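Local structure of pyridoxamine 5'-phosphate oxidase-related, FMN-binding protein (Mycobacterium smegmatis, 6ECI) at residues Glu11-Val19 / Gln76-Gly84; Gln42-Glu52 / Trp106-Val117. The protein binds flavin-adenine dinucleotide, probably sequestering the cofactor to protect mycobacteria against hypoxic and oxidative stress. All coordinates share one frame; numbering follows the deposited sequence.

Contact 1. Residues Glu11-Val19 / Gln76-Gly84. With FAD (flavin-adenine dinucleotide), chain C.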
# COMPACT_ATOMS: atom_id res chain seq x y z
N GLU B 11 -2.69 0.07 -19.90
CA GLU B 11 -2.82 1.27 -19.07
C GLU B 11 -2.17 1.05 -17.70
O GLU B 11 -1.51 1.95 -17.18
CB GLU B 11 -4.29 1.65 -18.92
CG GLU B 11 -5.03 1.81 -20.24
CD GLU B 11 -6.54 1.80 -20.08
OE1 GLU B 11 -7.13 2.89 -19.95
OE2 GLU B 11 -7.14 0.71 -20.09
N CYS B 12 -2.34 -0.14 -17.13
CA CYS B 12 -1.81 -0.41 -15.80
C CYS B 12 -0.29 -0.33 -15.78
O CYS B 12 0.30 0.34 -14.92
CB CYS B 12 -2.27 -1.79 -15.32
SG CYS B 12 -4.05 -1.99 -15.11
N TRP B 13 0.37 -1.01 -16.72
CA TRP B 13 1.83 -1.04 -16.72
C TRP B 13 2.43 0.34 -16.93
O TRP B 13 3.51 0.64 -16.41
CB TRP B 13 2.34 -2.01 -17.79
CG TRP B 13 2.14 -3.45 -17.43
CD1 TRP B 13 1.28 -4.33 -18.02
CD2 TRP B 13 2.81 -4.17 -16.39
NE1 TRP B 13 1.37 -5.56 -17.41
CE2 TRP B 13 2.31 -5.49 -16.41
CE3 TRP B 13 3.79 -3.83 -15.45
CZ2 TRP B 13 2.75 -6.46 -15.52
CZ3 TRP B 13 4.23 -4.80 -14.57
CH2 TRP B 13 3.71 -6.11 -14.61
N ASP B 14 1.74 1.21 -17.68
CA ASP B 14 2.22 2.58 -17.84
C ASP B 14 1.88 3.44 -16.63
O ASP B 14 2.71 4.22 -16.17
CB ASP B 14 1.65 3.20 -19.11
CG ASP B 14 2.49 2.87 -20.34
OD1 ASP B 14 3.70 2.64 -20.18
OD2 ASP B 14 1.92 2.83 -21.45
N LEU B 15 0.66 3.30 -16.10
CA LEU B 15 0.29 4.03 -14.89
C LEU B 15 1.25 3.74 -13.75
O LEU B 15 1.57 4.63 -12.95
CB LEU B 15 -1.14 3.70 -14.48
CG LEU B 15 -2.26 4.40 -15.27
CD1 LEU B 15 -3.61 3.96 -14.76
CD2 LEU B 15 -2.10 5.90 -15.18
N LEU B 16 1.75 2.51 -13.67
CA LEU B 16 2.75 2.18 -12.66
C LEU B 16 4.03 2.98 -12.85
O LEU B 16 4.71 3.30 -11.87
CB LEU B 16 3.05 0.68 -12.69
CG LEU B 16 1.98 -0.23 -12.08
CD1 LEU B 16 2.45 -1.68 -12.08
CD2 LEU B 16 1.66 0.23 -10.67
N LYS B 17 4.37 3.31 -14.10
CA LYS B 17 5.59 4.07 -14.36
C LYS B 17 5.47 5.54 -13.96
O LYS B 17 6.48 6.25 -14.01
CB LYS B 17 5.96 3.97 -15.84
CG LYS B 17 6.14 2.56 -16.35
CD LYS B 17 7.36 2.46 -17.24
CE LYS B 17 7.28 1.25 -18.15
NZ LYS B 17 6.11 1.33 -19.07
N SER B 18 4.28 6.00 -13.59
CA SER B 18 4.08 7.40 -13.23
C SER B 18 4.40 7.69 -11.76
O SER B 18 4.44 8.86 -11.37
CB SER B 18 2.64 7.82 -13.52
OG SER B 18 1.75 7.29 -12.57
N VAL B 19 4.61 6.66 -10.93
CA VAL B 19 4.88 6.83 -9.51
C VAL B 19 6.04 5.93 -9.10
O VAL B 19 6.25 4.86 -9.70
CB VAL B 19 3.63 6.53 -8.64
CG1 VAL B 19 2.46 7.42 -9.06
CG2 VAL B 19 3.24 5.05 -8.73
N GLN B 76 -10.17 12.61 -9.45
CA GLN B 76 -10.16 11.16 -9.66
C GLN B 76 -8.84 10.55 -9.20
O GLN B 76 -7.88 11.24 -8.86
CB GLN B 76 -10.41 10.81 -11.13
CG GLN B 76 -11.87 10.73 -11.51
CD GLN B 76 -12.07 10.32 -12.95
OE1 GLN B 76 -11.43 10.87 -13.85
NE2 GLN B 76 -12.95 9.36 -13.19
N GLY B 77 -8.81 9.22 -9.21
CA GLY B 77 -7.62 8.47 -8.88
C GLY B 77 -7.63 7.13 -9.58
O GLY B 77 -8.63 6.74 -10.20
N TRP B 78 -6.51 6.43 -9.48
CA TRP B 78 -6.35 5.11 -10.07
C TRP B 78 -5.51 4.25 -9.13
O TRP B 78 -4.82 4.77 -8.25
CB TRP B 78 -5.68 5.18 -11.45
CG TRP B 78 -4.30 5.76 -11.38
CD1 TRP B 78 -3.96 7.07 -11.58
CD2 TRP B 78 -3.08 5.07 -11.08
NE1 TRP B 78 -2.61 7.23 -11.43
CE2 TRP B 78 -2.05 6.02 -11.11
CE3 TRP B 78 -2.77 3.74 -10.78
CZ2 TRP B 78 -0.72 5.69 -10.86
CZ3 TRP B 78 -1.45 3.41 -10.52
CH2 TRP B 78 -0.44 4.38 -10.57
N SER B 79 -5.58 2.94 -9.33
CA SER B 79 -4.71 2.02 -8.61
C SER B 79 -4.48 0.79 -9.47
O SER B 79 -5.33 0.42 -10.29
CB SER B 79 -5.28 1.63 -7.25
OG SER B 79 -6.42 0.80 -7.40
N VAL B 80 -3.33 0.16 -9.28
CA VAL B 80 -2.94 -1.04 -10.00
C VAL B 80 -2.49 -2.08 -8.98
O VAL B 80 -1.74 -1.75 -8.05
CB VAL B 80 -1.82 -0.76 -11.02
CG1 VAL B 80 -1.28 -2.05 -11.61
CG2 VAL B 80 -2.33 0.14 -12.13
N ILE B 81 -2.97 -3.31 -9.13
CA ILE B 81 -2.58 -4.42 -8.27
C ILE B 81 -1.99 -5.52 -9.13
O ILE B 81 -2.60 -5.95 -10.12
CB ILE B 81 -3.77 -4.96 -7.45
CG1 ILE B 81 -4.36 -3.86 -6.57
CG2 ILE B 81 -3.34 -6.13 -6.58
CD1 ILE B 81 -5.62 -4.27 -5.84
N VAL B 82 -0.79 -5.98 -8.77
CA VAL B 82 -0.09 -7.05 -9.47
C VAL B 82 -0.01 -8.25 -8.55
O VAL B 82 0.55 -8.16 -7.45
CB VAL B 82 1.31 -6.61 -9.92
CG1 VAL B 82 2.11 -7.81 -10.41
CG2 VAL B 82 1.21 -5.55 -11.00
N ARG B 83 -0.58 -9.37 -8.98
CA ARG B 83 -0.37 -10.66 -8.33
C ARG B 83 0.72 -11.41 -9.06
O ARG B 83 0.65 -11.59 -10.28
CB ARG B 83 -1.66 -11.49 -8.30
CG ARG B 83 -2.84 -10.81 -7.64
CD ARG B 83 -3.75 -11.82 -6.96
NE ARG B 83 -5.01 -11.21 -6.53
CZ ARG B 83 -5.36 -10.99 -5.26
NH1 ARG B 83 -4.55 -11.34 -4.27
NH2 ARG B 83 -6.52 -10.42 -4.99
N GLY B 84 1.74 -11.84 -8.33
CA GLY B 84 2.82 -12.57 -8.95
C GLY B 84 3.74 -13.21 -7.93
O GLY B 84 3.39 -13.35 -6.76
PA FAD C . -14.42 -6.84 -7.30
O1A FAD C . -15.00 -6.41 -8.59
O2A FAD C . -15.17 -7.97 -6.59
O5B FAD C . -12.90 -7.24 -7.45
C5B FAD C . -12.47 -8.19 -8.45
C4B FAD C . -10.98 -8.09 -8.60
O4B FAD C . -10.65 -6.80 -9.16
C3B FAD C . -10.18 -8.16 -7.31
O3B FAD C . -9.92 -9.51 -6.93
C2B FAD C . -8.89 -7.42 -7.67
O2B FAD C . -7.92 -8.28 -8.25
C1B FAD C . -9.39 -6.37 -8.68
N9A FAD C . -9.53 -5.04 -8.12
C8A FAD C . -10.59 -4.55 -7.38
N7A FAD C . -10.44 -3.31 -6.99
C5A FAD C . -9.20 -2.95 -7.51
C6A FAD C . -8.47 -1.75 -7.45
N6A FAD C . -8.88 -0.65 -6.82
N1A FAD C . -7.26 -1.73 -8.07
C2A FAD C . -6.85 -2.82 -8.71
N3A FAD C . -7.45 -4.01 -8.82
C4A FAD C . -8.64 -4.00 -8.20
N1 FAD C . -13.68 2.22 -2.45
C2 FAD C . -14.36 2.67 -1.36
O2 FAD C . -15.28 2.01 -0.86
N3 FAD C . -14.03 3.88 -0.79
C4 FAD C . -13.04 4.74 -1.22
O4 FAD C . -12.83 5.80 -0.64
C4X FAD C . -12.32 4.26 -2.39
N5 FAD C . -11.36 5.00 -2.87
C5X FAD C . -10.67 4.54 -3.98
C6 FAD C . -9.65 5.32 -4.51
C7 FAD C . -8.93 4.90 -5.62
C7M FAD C . -7.83 5.77 -6.16
C8 FAD C . -9.24 3.67 -6.22
C8M FAD C . -8.48 3.19 -7.43
C9 FAD C . -10.26 2.88 -5.70
C9A FAD C . -10.98 3.31 -4.58
N10 FAD C . -12.02 2.54 -4.03
C10 FAD C . -12.71 2.98 -2.93
C1' FAD C . -12.38 1.24 -4.60
C2' FAD C . -11.76 0.07 -3.84
O2' FAD C . -10.36 0.28 -3.67
C3' FAD C . -11.99 -1.23 -4.61
O3' FAD C . -11.76 -0.99 -5.99
C4' FAD C . -13.39 -1.81 -4.43
O4' FAD C . -13.71 -1.88 -3.04
C5' FAD C . -13.52 -3.18 -5.06
O5' FAD C . -14.89 -3.62 -4.96
P FAD C . -15.52 -4.59 -6.03
O1P FAD C . -15.76 -3.81 -7.33
O2P FAD C . -16.70 -5.30 -5.47
O3P FAD C . -14.35 -5.61 -6.30
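L15 lies over one face of the W78 indole: its CB makes a CH-pi contact with the six-membered ring, 3.9 Å from the centroid and 5° off the normal, while CD1 and CD2 reach back over the five-membered part. A chi1 of 61° swings the W78 indole off the strand toward L15, bringing the six-membered ring against L15 CB. V80 fits between two helix residues, CG2 resting on C12 CB at 3.7 Å and CB on L16 CD2 at 3.6 Å. V82 CG2 then reaches L16 CD1 and, more loosely, W13 CH2. Residues 11-16 of helix 9-16 thus cross strand 77-84 at 106°, packing on the antiparallel sheet of the split beta-barrel, as in the pyridoxamine 5'-phosphate oxidase-like flavin-binding family. Within 11-19, L15 O accepts both S18 N and S18 OG, the hydroxyl at 2.7 Å in the carbonyl plane on a lone pair. S79 and I81, which alternate with W78, V80 and V82 on the strand, point to the other side, at FAD. S79 OG donates to N1A of the adenine at 2.7 Å, and I81 CG1 packs on C2A at 3.4 Å, with P36 and I34 of the second subunit alongside S79 and I81.

Contact 2. Residues Gln42-Glu52 / Trp106-Val117. With FAD (flavin-adenine dinucleotide), chain U.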
# COMPACT_ATOMS: atom_id res chain seq x y z
N GLN B 42 9.93 -2.74 -15.54
CA GLN B 42 10.82 -3.16 -16.62
C GLN B 42 10.20 -4.37 -17.31
O GLN B 42 10.17 -5.46 -16.74
CB GLN B 42 12.21 -3.51 -16.10
CG GLN B 42 13.11 -2.33 -15.80
CD GLN B 42 14.54 -2.77 -15.55
OE1 GLN B 42 14.80 -3.92 -15.20
NE2 GLN B 42 15.48 -1.85 -15.75
N ASN B 43 9.71 -4.17 -18.54
CA ASN B 43 9.19 -5.25 -19.38
C ASN B 43 8.12 -6.06 -18.64
O ASN B 43 8.23 -7.28 -18.48
CB ASN B 43 10.31 -6.16 -19.88
CG ASN B 43 11.44 -5.38 -20.54
OD1 ASN B 43 12.59 -5.48 -20.13
ND2 ASN B 43 11.10 -4.61 -21.56
N ARG B 44 7.09 -5.36 -18.19
CA ARG B 44 5.98 -5.97 -17.46
C ARG B 44 6.49 -6.78 -16.28
O ARG B 44 6.04 -7.90 -16.02
CB ARG B 44 5.11 -6.83 -18.39
CG ARG B 44 4.81 -6.16 -19.72
CD ARG B 44 3.44 -6.52 -20.27
NE ARG B 44 2.83 -5.38 -20.93
CZ ARG B 44 1.59 -5.35 -21.41
NH1 ARG B 44 0.81 -6.42 -21.31
NH2 ARG B 44 1.13 -4.25 -22.00
N THR B 45 7.47 -6.23 -15.57
CA THR B 45 7.91 -6.75 -14.28
C THR B 45 8.08 -5.58 -13.33
O THR B 45 8.27 -4.43 -13.75
CB THR B 45 9.23 -7.54 -14.38
OG1 THR B 45 10.32 -6.64 -14.59
CG2 THR B 45 9.18 -8.56 -15.50
N VAL B 46 8.01 -5.87 -12.04
CA VAL B 46 8.12 -4.86 -10.99
C VAL B 46 9.47 -5.06 -10.31
O VAL B 46 9.64 -5.98 -9.50
CB VAL B 46 6.96 -4.95 -9.99
CG1 VAL B 46 7.08 -3.85 -8.94
CG2 VAL B 46 5.63 -4.85 -10.72
N LEU B 47 10.43 -4.21 -10.64
CA LEU B 47 11.79 -4.32 -10.13
C LEU B 47 11.97 -3.48 -8.88
O LEU B 47 11.51 -2.34 -8.81
CB LEU B 47 12.80 -3.88 -11.19
CG LEU B 47 14.26 -3.81 -10.72
CD1 LEU B 47 14.80 -5.20 -10.42
CD2 LEU B 47 15.11 -3.11 -11.76
N PHE B 48 12.65 -4.05 -7.88
CA PHE B 48 13.01 -3.30 -6.69
C PHE B 48 14.26 -3.91 -6.07
O PHE B 48 14.67 -5.02 -6.41
CB PHE B 48 11.86 -3.26 -5.67
CG PHE B 48 11.50 -4.60 -5.11
CD1 PHE B 48 10.71 -5.48 -5.84
CD2 PHE B 48 11.91 -4.97 -3.84
CE1 PHE B 48 10.36 -6.72 -5.32
CE2 PHE B 48 11.56 -6.20 -3.31
CZ PHE B 48 10.78 -7.07 -4.05
N ARG B 49 14.87 -3.15 -5.17
CA ARG B 49 16.03 -3.60 -4.42
C ARG B 49 15.62 -3.93 -2.99
O ARG B 49 14.69 -3.33 -2.44
CB ARG B 49 17.14 -2.55 -4.42
CG ARG B 49 18.10 -2.71 -5.59
CD ARG B 49 19.07 -1.55 -5.74
NE ARG B 49 19.18 -0.69 -4.56
CZ ARG B 49 20.06 -0.88 -3.58
NH1 ARG B 49 20.91 -1.90 -3.63
NH2 ARG B 49 20.10 -0.05 -2.54
N THR B 50 16.31 -4.89 -2.40
CA THR B 50 16.00 -5.39 -1.08
C THR B 50 17.21 -5.20 -0.17
O THR B 50 18.36 -5.34 -0.62
CB THR B 50 15.56 -6.86 -1.14
OG1 THR B 50 14.22 -6.99 -0.66
CG2 THR B 50 16.49 -7.76 -0.35
N ALA B 51 16.95 -4.85 1.08
CA ALA B 51 18.00 -4.68 2.07
C ALA B 51 18.23 -6.00 2.78
O ALA B 51 17.27 -6.70 3.13
CB ALA B 51 17.64 -3.57 3.07
N GLU B 52 19.50 -6.36 2.97
CA GLU B 52 19.83 -7.68 3.47
C GLU B 52 19.57 -7.79 4.97
O GLU B 52 19.58 -6.80 5.69
CB GLU B 52 21.29 -8.01 3.14
CG GLU B 52 21.48 -9.12 2.09
CD GLU B 52 21.16 -10.53 2.61
OE1 GLU B 52 20.42 -10.66 3.61
OE2 GLU B 52 21.69 -11.50 2.02
N TRP B 106 20.07 4.55 -2.45
CA TRP B 106 20.12 4.69 -1.00
C TRP B 106 21.41 4.13 -0.42
O TRP B 106 21.92 3.10 -0.85
CB TRP B 106 18.91 4.06 -0.28
CG TRP B 106 18.22 2.86 -0.89
CD1 TRP B 106 17.31 2.87 -1.91
CD2 TRP B 106 18.30 1.50 -0.45
NE1 TRP B 106 16.85 1.60 -2.16
CE2 TRP B 106 17.45 0.74 -1.27
CE3 TRP B 106 19.03 0.85 0.56
CZ2 TRP B 106 17.30 -0.64 -1.12
CZ3 TRP B 106 18.89 -0.52 0.70
CH2 TRP B 106 18.03 -1.25 -0.14
N THR B 107 21.90 4.86 0.60
CA THR B 107 22.98 4.56 1.54
C THR B 107 24.27 3.93 1.01
O THR B 107 24.38 3.55 -0.16
CB THR B 107 22.45 3.69 2.70
OG1 THR B 107 23.56 3.12 3.42
CG2 THR B 107 21.49 2.58 2.26
N ALA B 108 25.26 3.84 1.90
CA ALA B 108 26.61 3.40 1.59
C ALA B 108 26.71 1.90 1.37
O ALA B 108 27.76 1.44 0.91
CB ALA B 108 27.57 3.83 2.70
N THR B 109 25.68 1.13 1.71
CA THR B 109 25.70 -0.28 1.36
C THR B 109 25.68 -0.41 -0.16
O THR B 109 24.65 -0.17 -0.80
CB THR B 109 24.54 -1.05 2.01
OG1 THR B 109 24.42 -2.34 1.40
CG2 THR B 109 23.22 -0.31 1.86
N ALA B 110 26.83 -0.73 -0.74
CA ALA B 110 26.88 -1.16 -2.13
C ALA B 110 26.45 -2.61 -2.29
O ALA B 110 26.66 -3.20 -3.35
CB ALA B 110 28.29 -0.95 -2.70
N LYS B 111 25.90 -3.20 -1.22
CA LYS B 111 25.27 -4.50 -1.30
C LYS B 111 24.01 -4.40 -2.15
O LYS B 111 23.16 -3.53 -1.92
CB LYS B 111 24.94 -4.99 0.11
CG LYS B 111 23.65 -5.79 0.32
CD LYS B 111 23.74 -7.17 -0.27
CE LYS B 111 24.87 -7.92 0.38
NZ LYS B 111 24.69 -8.31 1.77
N THR B 112 23.92 -5.26 -3.14
CA THR B 112 22.77 -5.25 -4.04
C THR B 112 22.03 -6.57 -3.90
O THR B 112 22.63 -7.62 -3.65
CB THR B 112 23.21 -4.97 -5.48
OG1 THR B 112 22.11 -4.42 -6.23
CG2 THR B 112 23.75 -6.22 -6.17
N HIS B 113 20.70 -6.50 -4.01
CA HIS B 113 19.84 -7.67 -4.00
C HIS B 113 18.62 -7.30 -4.84
O HIS B 113 17.62 -6.81 -4.31
CB HIS B 113 19.45 -8.10 -2.59
CG HIS B 113 18.87 -9.48 -2.53
ND1 HIS B 113 18.72 -10.18 -1.35
CD2 HIS B 113 18.41 -10.29 -3.51
CE1 HIS B 113 18.19 -11.36 -1.60
NE2 HIS B 113 17.99 -11.45 -2.91
N TRP B 114 18.72 -7.52 -6.14
CA TRP B 114 17.65 -7.18 -7.06
C TRP B 114 16.56 -8.24 -7.03
O TRP B 114 16.85 -9.44 -7.09
CB TRP B 114 18.19 -7.04 -8.49
CG TRP B 114 19.23 -5.98 -8.65
CD1 TRP B 114 20.59 -6.16 -8.65
CD2 TRP B 114 19.01 -4.59 -8.86
NE1 TRP B 114 21.22 -4.96 -8.84
CE2 TRP B 114 20.28 -3.97 -8.97
CE3 TRP B 114 17.87 -3.79 -8.96
CZ2 TRP B 114 20.43 -2.60 -9.17
CZ3 TRP B 114 18.02 -2.43 -9.16
CH2 TRP B 114 19.29 -1.85 -9.27
N VAL B 115 15.31 -7.80 -6.93
CA VAL B 115 14.16 -8.69 -6.94
C VAL B 115 13.17 -8.16 -7.97
O VAL B 115 13.02 -6.94 -8.14
CB VAL B 115 13.50 -8.78 -5.54
CG1 VAL B 115 12.39 -9.82 -5.54
CG2 VAL B 115 14.54 -9.09 -4.48
N ARG B 116 12.49 -9.07 -8.66
CA ARG B 116 11.43 -8.73 -9.60
C ARG B 116 10.16 -9.46 -9.22
O ARG B 116 10.20 -10.65 -8.87
CB ARG B 116 11.79 -9.09 -11.04
CG ARG B 116 12.86 -8.22 -11.68
CD ARG B 116 13.01 -8.59 -13.16
NE ARG B 116 14.27 -8.14 -13.72
CZ ARG B 116 14.48 -6.94 -14.26
NH1 ARG B 116 13.49 -6.05 -14.30
NH2 ARG B 116 15.67 -6.63 -14.75
N VAL B 117 9.03 -8.76 -9.28
CA VAL B 117 7.73 -9.39 -9.15
C VAL B 117 7.29 -9.81 -10.54
O VAL B 117 6.91 -8.97 -11.36
CB VAL B 117 6.70 -8.45 -8.50
CG1 VAL B 117 5.35 -9.14 -8.41
CG2 VAL B 117 7.17 -8.03 -7.12
PA FAD U . 10.70 -5.78 11.18
O1A FAD U . 11.65 -5.41 12.26
O2A FAD U . 10.64 -7.27 10.82
O5B FAD U . 9.24 -5.26 11.48
C5B FAD U . 8.62 -5.44 12.77
C4B FAD U . 7.32 -4.68 12.77
O4B FAD U . 7.58 -3.30 12.43
C3B FAD U . 6.29 -5.15 11.75
O3B FAD U . 5.52 -6.23 12.26
C2B FAD U . 5.44 -3.89 11.54
O2B FAD U . 4.37 -3.77 12.46
C1B FAD U . 6.47 -2.77 11.72
N9A FAD U . 6.95 -2.21 10.46
C8A FAD U . 7.90 -2.74 9.64
N7A FAD U . 8.12 -2.03 8.55
C5A FAD U . 7.23 -0.97 8.67
C6A FAD U . 6.97 0.14 7.84
N6A FAD U . 7.59 0.37 6.69
N1A FAD U . 6.02 1.01 8.26
C2A FAD U . 5.40 0.78 9.42
N3A FAD U . 5.56 -0.22 10.27
C4A FAD U . 6.51 -1.07 9.84
N1 FAD U . 12.93 -1.78 1.97
C2 FAD U . 13.55 -2.38 0.92
O2 FAD U . 14.14 -3.46 1.04
N3 FAD U . 13.53 -1.76 -0.32
C4 FAD U . 12.92 -0.57 -0.63
O4 FAD U . 12.97 -0.12 -1.78
C4X FAD U . 12.26 0.06 0.50
N5 FAD U . 11.65 1.20 0.30
C5X FAD U . 11.02 1.79 1.39
C6 FAD U . 10.37 3.01 1.20
C7 FAD U . 9.71 3.64 2.25
C7M FAD U . 9.02 4.96 2.01
C8 FAD U . 9.71 3.05 3.52
C8M FAD U . 9.02 3.72 4.68
C9 FAD U . 10.36 1.84 3.72
C9A FAD U . 11.01 1.21 2.66
N10 FAD U . 11.68 -0.03 2.82
C10 FAD U . 12.31 -0.63 1.76
C1' FAD U . 11.71 -0.69 4.13
C2' FAD U . 10.79 -1.91 4.19
O2' FAD U . 9.46 -1.51 4.54
C3' FAD U . 11.33 -2.89 5.24
O3' FAD U . 11.61 -4.15 4.64
C4' FAD U . 10.37 -3.09 6.41
O4' FAD U . 10.46 -1.92 7.23
C5' FAD U . 10.64 -4.36 7.19
O5' FAD U . 12.00 -4.33 7.68
P FAD U . 12.40 -5.02 9.04
O1P FAD U . 13.43 -4.15 9.77
O2P FAD U . 12.82 -6.43 8.83
O3P FAD U . 11.04 -4.98 9.86
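V115 lies against the F48 ring, its CB over one face toward the rim and its CG1 3.5 Å from F48 CZ. F48 turns its ring across toward the partner strand, side by side with V115, and V117 CG2 reaches the ring edge. V46 and V117 continue this apolar face, their CB atoms 3.8 Å apart. The other face carries L47, whose CD1 packs on W114 CE3 at 3.7 Å and also stands over the guanidinium of R116.

Strands 46-49 and 114-117 run antiparallel between these faces. F48 and V115 form a hydrogen-bonded pair joined both ways, and V46 with V117 is another, in which V46 N gives the weaker bond. Beyond the strand ends, T50 N donates to H113 O.

Outward, the chemistry turns polar at both ends. At one, R116 holds Q42 OE1 end-on through NH1 (2.7 Å) and NH2 (2.9 Å), amide and guanidinium nearly coplanar; NH1 also donates to T45 OG1, and NE forms a salt bridge with D94. At the other, R49 passes between two tryptophans. Its CG packs over the W114 six-membered ring, and a bend at chi3 (16°) brings the guanidinium over W106, tilted 44° from the ring with NH2 over its centre; CZ is 3.9 Å from the six-membered ring centroid in a cation-pi contact. NH1 donates to K111 O, tying the arginine to the poorly ordered 107-112 loop. F127 of the second subunit meets W106 edge-to-face. R49 O accepts the flavin N3 at 2.9 Å and A51 N donates to O2, so this strand pair ends at the pyrimidine edge of the isoalloxazine, in an FAD site completed at the subunit interface.

Overall arrangement
Both contacts are partly buried and involve one antiparallel sheet, in which strands 77-88 and 114-119 are neighbours, yet they lie on opposite sides of the chain's centre. Contact 1 sets a helix across a strand mainly through apolar side chains, with no backbone pairing; contact 2 joins two strands by backbone bonds, from a buried middle to one buried polar end, at Q42 and R116, and one more exposed end at the 107-112 loop. The two meet where W13 packs on R44, T45 and V46, and where V82 touches V117. Their FAD contacts differ: 76-84 places S79 and I81 on the adenine and backbone of G77 and W78 by the flavin methyls, whereas 42-52 bonds the pyrimidine edge of the other FAD through backbone groups.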